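Local structure of cyclohexadienyl dehydratase (Synthetic construct, 5JOS) at residues Leu25-Thr30 and Asp51-Leu56; Pro72-Asp77 and Asp81-Ala86. The protein is an ancestral cyclohexadienyl dehydratase with a periplasmic binding protein fold and probably dehydrates prephenate and arogenate on the route to phenylalanine. All blocks are in the same frame, centred on the assembly; numbering follows the deposited sequence.

In the fold
Interactions 1 and 2 follow one another along the chain, the first closing at Leu56 before the second opens at Pro72, and their centres lie about 13 Å apart on the same side of the chain's centre. The parallel sheet ordered 63-68, 24-29, 85-86 joins them. Interaction 1 sets helix 48-60 against strand 24-29; interaction 2 sets helix 74-79 against the loop leading into strand 85-86 and that strand's last residue. The neighbouring strands are stitched by a probable hydrogen bond from Gly28 N to Ile85 O, and Arg26 forms a salt bridge with Asp84. Together they build part of one lobe of the solute-binding-protein fold.

Interaction 1: residues Leu25-Thr30 and Asp51-Leu56; sequences LRVGTT and DVAKSL
Leu25 reaches off the strand and lays its CD2 methyl against the branch point of Leu56 on the helix, 3.9 Å from Leu56 CG. Leu56 CD2 lies equally near, so this one methyl rests on the CG-CD2 arm of its partner instead of meeting it end on. The two leucine side chains cross at about a right angle. In Leu25, CG stands opposite the backbone N (chi1 176°), which carries the branched end out toward the helix.

Two residues further along the strand, Val27 repeats the theme with smaller groups. Its CG2 methyl meets the CB of Ala53 at 4.1 Å. Consistent with the short alanine side chain, the backbones are closer here: the CA atoms of Val27 and Ala53 are 7.1 Å apart, against 8.5 Å between those of Leu25 and Leu56.

All four touching residues are buried, and the contact between the segments is purely apolar packing. Phe66 of strand 63-68 extends it, touching both Val27 and Ala53, while Phe220 of helix 218-233 packs on Leu25.

The strand and helix segments run nearly antiparallel, at 161°, with their axes 9.8 Å apart at closest approach. Backbone hydrogen bonds of Val27 with Glu65 and Val67 tie strand 24-29 to strand 63-68, which follows helix 48-60 in the chain and runs parallel to strand 24-29. The arrangement is that of a beta-alpha-beta crossover, the building unit of the alpha/beta lobes of periplasmic binding proteins.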
loop_
_atom_site.group_PDB
_atom_site.type_symbol
_atom_site.label_atom_id
_atom_site.label_comp_id
_atom_site.label_asym_id
_atom_site.label_seq_id
_atom_site.Cartn_x
_atom_site.Cartn_y
_atom_site.Cartn_z
ATOM N N LEU A 25 0.802 12.382 19.300
ATOM C CA LEU A 25 1.532 11.964 18.104
ATOM C C LEU A 25 1.029 12.796 16.972
ATOM O O LEU A 25 -0.139 12.763 16.677
ATOM C CB LEU A 25 1.330 10.528 17.789
ATOM C CG LEU A 25 2.004 10.046 16.488
ATOM C CD1 LEU A 25 3.526 10.077 16.595
ATOM C CD2 LEU A 25 1.546 8.648 16.184
ATOM N N ARG A 26 1.921 13.573 16.355
ATOM C CA ARG A 26 1.571 14.362 15.214
ATOM C C ARG A 26 1.835 13.543 13.942
ATOM O O ARG A 26 2.951 13.191 13.653
ATOM C CB ARG A 26 2.389 15.649 15.192
ATOM C CG ARG A 26 2.296 16.468 16.505
ATOM C CD ARG A 26 3.269 17.680 16.568
ATOM N NE ARG A 26 4.611 17.157 16.326
ATOM C CZ ARG A 26 5.641 17.779 15.722
ATOM N NH1 ARG A 26 5.588 19.055 15.295
ATOM N NH2 ARG A 26 6.767 17.107 15.553
ATOM N N VAL A 27 0.761 13.264 13.220
ATOM C CA VAL A 27 0.786 12.474 12.032
ATOM C C VAL A 27 0.479 13.330 10.799
ATOM O O VAL A 27 -0.582 13.889 10.635
ATOM C CB VAL A 27 -0.271 11.391 12.126
ATOM C CG1 VAL A 27 -0.321 10.649 10.845
ATOM C CG2 VAL A 27 0.043 10.419 13.253
ATOM N N GLY A 28 1.461 13.463 9.946
ATOM C CA GLY A 28 1.265 14.159 8.734
ATOM C C GLY A 28 0.489 13.306 7.733
ATOM O O GLY A 28 0.810 12.154 7.504
ATOM N N THR A 29 -0.520 13.886 7.108
ATOM C CA THR A 29 -1.307 13.117 6.131
ATOM C C THR A 29 -1.942 14.048 5.106
ATOM O O THR A 29 -2.244 15.228 5.412
ATOM C CB THR A 29 -2.306 12.206 6.890
ATOM O OG1 THR A 29 -2.688 11.092 6.066
ATOM C CG2 THR A 29 -3.532 13.020 7.294
ATOM N N THR A 30 -2.185 13.549 3.879
ATOM C CA THR A 30 -2.700 14.435 2.798
ATOM C C THR A 30 -4.193 14.504 2.714
ATOM O O THR A 30 -4.704 15.524 2.288
ATOM C CB THR A 30 -2.117 14.090 1.421
ATOM O OG1 THR A 30 -2.494 12.756 1.012
ATOM C CG2 THR A 30 -0.607 14.150 1.519
ATOM N N ASP A 51 -6.856 4.771 10.376
ATOM C CA ASP A 51 -7.031 3.740 11.341
ATOM C C ASP A 51 -5.661 3.350 11.970
ATOM O O ASP A 51 -5.552 3.090 13.182
ATOM C CB ASP A 51 -7.639 2.496 10.717
ATOM C CG ASP A 51 -9.082 2.624 10.412
ATOM O OD1 ASP A 51 -9.682 3.686 10.675
ATOM O OD2 ASP A 51 -9.669 1.586 9.985
ATOM N N VAL A 52 -4.641 3.137 11.154
ATOM C CA VAL A 52 -3.321 2.688 11.697
ATOM C C VAL A 52 -2.731 3.782 12.611
ATOM O O VAL A 52 -2.227 3.509 13.661
ATOM C CB VAL A 52 -2.326 2.463 10.539
ATOM C CG1 VAL A 52 -0.944 2.129 11.011
ATOM C CG2 VAL A 52 -2.773 1.355 9.618
ATOM N N ALA A 53 -2.818 5.034 12.189
ATOM C CA ALA A 53 -2.326 6.128 12.981
ATOM C C ALA A 53 -2.901 6.109 14.378
ATOM O O ALA A 53 -2.194 6.326 15.329
ATOM C CB ALA A 53 -2.657 7.445 12.333
ATOM N N LYS A 54 -4.204 5.857 14.501
ATOM C CA LYS A 54 -4.826 5.838 15.783
ATOM C C LYS A 54 -4.335 4.722 16.599
ATOM O O LYS A 54 -4.184 4.818 17.779
ATOM C CB LYS A 54 -6.334 5.677 15.658
ATOM C CG LYS A 54 -6.861 6.948 15.080
ATOM C CD LYS A 54 -8.344 6.828 14.804
ATOM C CE LYS A 54 -8.788 8.215 14.374
ATOM N NZ LYS A 54 -10.179 8.100 13.866
ATOM N N SER A 55 -4.113 3.611 15.976
ATOM C CA SER A 55 -3.596 2.485 16.732
ATOM C C SER A 55 -2.091 2.704 17.152
ATOM O O SER A 55 -1.696 2.365 18.262
ATOM C CB SER A 55 -3.903 1.263 15.861
ATOM O OG SER A 55 -3.160 0.216 16.341
ATOM N N LEU A 56 -1.283 3.391 16.344
ATOM C CA LEU A 56 0.053 3.733 16.812
ATOM C C LEU A 56 0.012 4.664 18.033
ATOM O O LEU A 56 0.673 4.417 19.021
ATOM C CB LEU A 56 0.879 4.367 15.712
ATOM C CG LEU A 56 2.315 4.801 16.034
ATOM C CD1 LEU A 56 3.097 3.639 16.629
ATOM C CD2 LEU A 56 3.037 5.286 14.758
#

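Interaction 2: residues Pro72-Asp77 and Asp81-Ala86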
loop_
_atom_site.group_PDB
_atom_site.type_symbol
_atom_site.label_atom_id
_atom_site.label_comp_id
_atom_site.label_asym_id
_atom_site.label_seq_id
_atom_site.Cartn_x
_atom_site.Cartn_y
_atom_site.Cartn_z
ATOM N N PRO A 72 3.330 18.165 -2.588
ATOM C CA PRO A 72 4.366 19.118 -2.871
ATOM C C PRO A 72 5.115 19.585 -1.639
ATOM O O PRO A 72 6.200 19.998 -1.761
ATOM C CB PRO A 72 3.588 20.339 -3.436
ATOM C CG PRO A 72 2.411 19.693 -4.092
ATOM C CD PRO A 72 2.023 18.684 -3.068
ATOM N N THR A 73 4.551 19.516 -0.457
ATOM C CA THR A 73 5.288 19.981 0.722
ATOM C C THR A 73 5.570 18.869 1.705
ATOM O O THR A 73 6.013 19.115 2.819
ATOM C CB THR A 73 4.439 21.011 1.469
ATOM O OG1 THR A 73 3.195 20.407 1.777
ATOM C CG2 THR A 73 4.232 22.258 0.612
ATOM N N LEU A 74 5.312 17.635 1.321
ATOM C CA LEU A 74 5.441 16.537 2.269
ATOM C C LEU A 74 6.849 16.462 2.847
ATOM O O LEU A 74 7.050 16.228 4.049
ATOM C CB LEU A 74 5.215 15.257 1.529
ATOM C CG LEU A 74 5.300 13.944 2.272
ATOM C CD1 LEU A 74 4.183 13.871 3.328
ATOM C CD2 LEU A 74 5.183 12.749 1.324
ATOM N N MET A 75 7.837 16.584 1.966
ATOM C CA MET A 75 9.197 16.326 2.375
ATOM C C MET A 75 9.679 17.511 3.174
ATOM O O MET A 75 10.349 17.293 4.176
ATOM C CB MET A 75 10.145 16.047 1.171
ATOM C CG MET A 75 9.791 14.799 0.315
ATOM S SD MET A 75 9.454 13.377 1.463
ATOM C CE MET A 75 11.016 13.500 2.447
ATOM N N SER A 76 9.356 18.734 2.751
ATOM C CA SER A 76 9.877 19.897 3.500
ATOM C C SER A 76 9.147 20.045 4.832
ATOM O O SER A 76 9.791 20.366 5.821
ATOM C CB SER A 76 9.866 21.202 2.669
ATOM O OG SER A 76 8.555 21.419 2.280
ATOM N N ASP A 77 7.836 19.783 4.886
ATOM C CA ASP A 77 7.128 19.734 6.166
ATOM C C ASP A 77 7.762 18.733 7.114
ATOM O O ASP A 77 8.027 19.012 8.290
ATOM C CB ASP A 77 5.657 19.371 6.007
ATOM C CG ASP A 77 4.875 20.484 5.398
ATOM O OD1 ASP A 77 5.439 21.583 5.241
ATOM O OD2 ASP A 77 3.740 20.251 4.972
ATOM N N ASP A 81 9.953 19.580 10.793
ATOM C CA ASP A 81 9.397 19.097 12.050
ATOM C C ASP A 81 7.896 19.569 12.292
ATOM O O ASP A 81 7.485 19.871 13.440
ATOM C CB ASP A 81 10.372 19.521 13.192
ATOM C CG ASP A 81 10.043 18.892 14.509
ATOM O OD1 ASP A 81 9.473 17.761 14.579
ATOM O OD2 ASP A 81 10.306 19.577 15.493
ATOM N N LYS A 82 7.102 19.624 11.224
ATOM C CA LYS A 82 5.643 19.857 11.290
ATOM C C LYS A 82 4.885 18.696 11.901
ATOM O O LYS A 82 3.759 18.837 12.291
ATOM C CB LYS A 82 5.079 20.094 9.882
ATOM C CG LYS A 82 4.883 21.531 9.454
ATOM C CD LYS A 82 6.167 22.292 9.654
ATOM C CE LYS A 82 5.923 23.761 10.000
ATOM N NZ LYS A 82 5.260 24.478 8.879
ATOM N N PHE A 83 5.435 17.495 11.860
ATOM C CA PHE A 83 4.758 16.317 12.379
ATOM C C PHE A 83 5.802 15.272 12.649
ATOM O O PHE A 83 6.924 15.436 12.221
ATOM C CB PHE A 83 3.652 15.798 11.443
ATOM C CG PHE A 83 4.028 15.816 9.966
ATOM C CD1 PHE A 83 4.884 14.880 9.462
ATOM C CD2 PHE A 83 3.552 16.809 9.142
ATOM C CE1 PHE A 83 5.214 14.881 8.105
ATOM C CE2 PHE A 83 3.844 16.821 7.794
ATOM C CZ PHE A 83 4.692 15.866 7.282
ATOM N N ASP A 84 5.453 14.210 13.351
ATOM C CA ASP A 84 6.455 13.234 13.792
ATOM C C ASP A 84 6.610 12.106 12.795
ATOM O O ASP A 84 7.640 11.432 12.737
ATOM C CB ASP A 84 5.981 12.629 15.109
ATOM C CG ASP A 84 5.840 13.685 16.227
ATOM O OD1 ASP A 84 6.829 14.366 16.469
ATOM O OD2 ASP A 84 4.743 13.884 16.773
ATOM N N ILE A 85 5.559 11.869 12.001
ATOM C CA ILE A 85 5.559 10.753 11.109
ATOM C C ILE A 85 4.492 11.049 10.055
ATOM O O ILE A 85 3.390 11.644 10.344
ATOM C CB ILE A 85 5.259 9.485 11.862
ATOM C CG1 ILE A 85 5.279 8.246 10.966
ATOM C CG2 ILE A 85 3.877 9.548 12.505
ATOM C CD1 ILE A 85 5.325 6.924 11.785
ATOM N N ALA A 86 4.804 10.640 8.826
ATOM C CA ALA A 86 3.845 10.719 7.731
ATOM C C ALA A 86 3.182 9.376 7.476
ATOM O O ALA A 86 3.885 8.410 7.207
ATOM C CB ALA A 86 4.518 11.234 6.516
#
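Phe83 brings CE2 and CZ of its ring to the helix and meets the CB of Asp77 obliquely, with CE2 3.6 Å from that carbon. Phe83 CZ also approaches the backbone of the preceding turn, lying 4.0 Å from Leu74 O. A chi1 of 41° places the ring between its own backbone N and carbonyl carbon, and from there it extends toward the helix although the bond to CB does not aim that way.

Leu74 continues the apolar side of the contact: its CD1 methyl is 4.2 Å from the CB of Ala86, on strand 85-86. Met212 of strand 205-213 touches both of these side chains and is also hydrogen-bonded with Ala86 through the backbone.

Helix 74-79 finishes in a Schellman motif, with Asp81, at positive phi, as its C-prime residue. The closing bond runs from Lys82 N to Asp77 O (3.1 Å) and is nearly straight at the hydrogen, 168°. This turn reverses the chain and leads it back along the helix to strand 85-86.

Lys82 folds over the closed end, its aliphatic part crossing the Asp77 side chain at a slant, with the CB atoms of Lys82 and Asp77 4.0 Å apart. Bends along the lysine bring its NZ to 4.7 Å from Asp77 OD1, too far for direct contact but near enough for a probable weak electrostatic attraction. The other carboxylate oxygen, Asp77 OD2, is hydrogen-bonded with the hydroxyl of Thr69, in the loop before the helix.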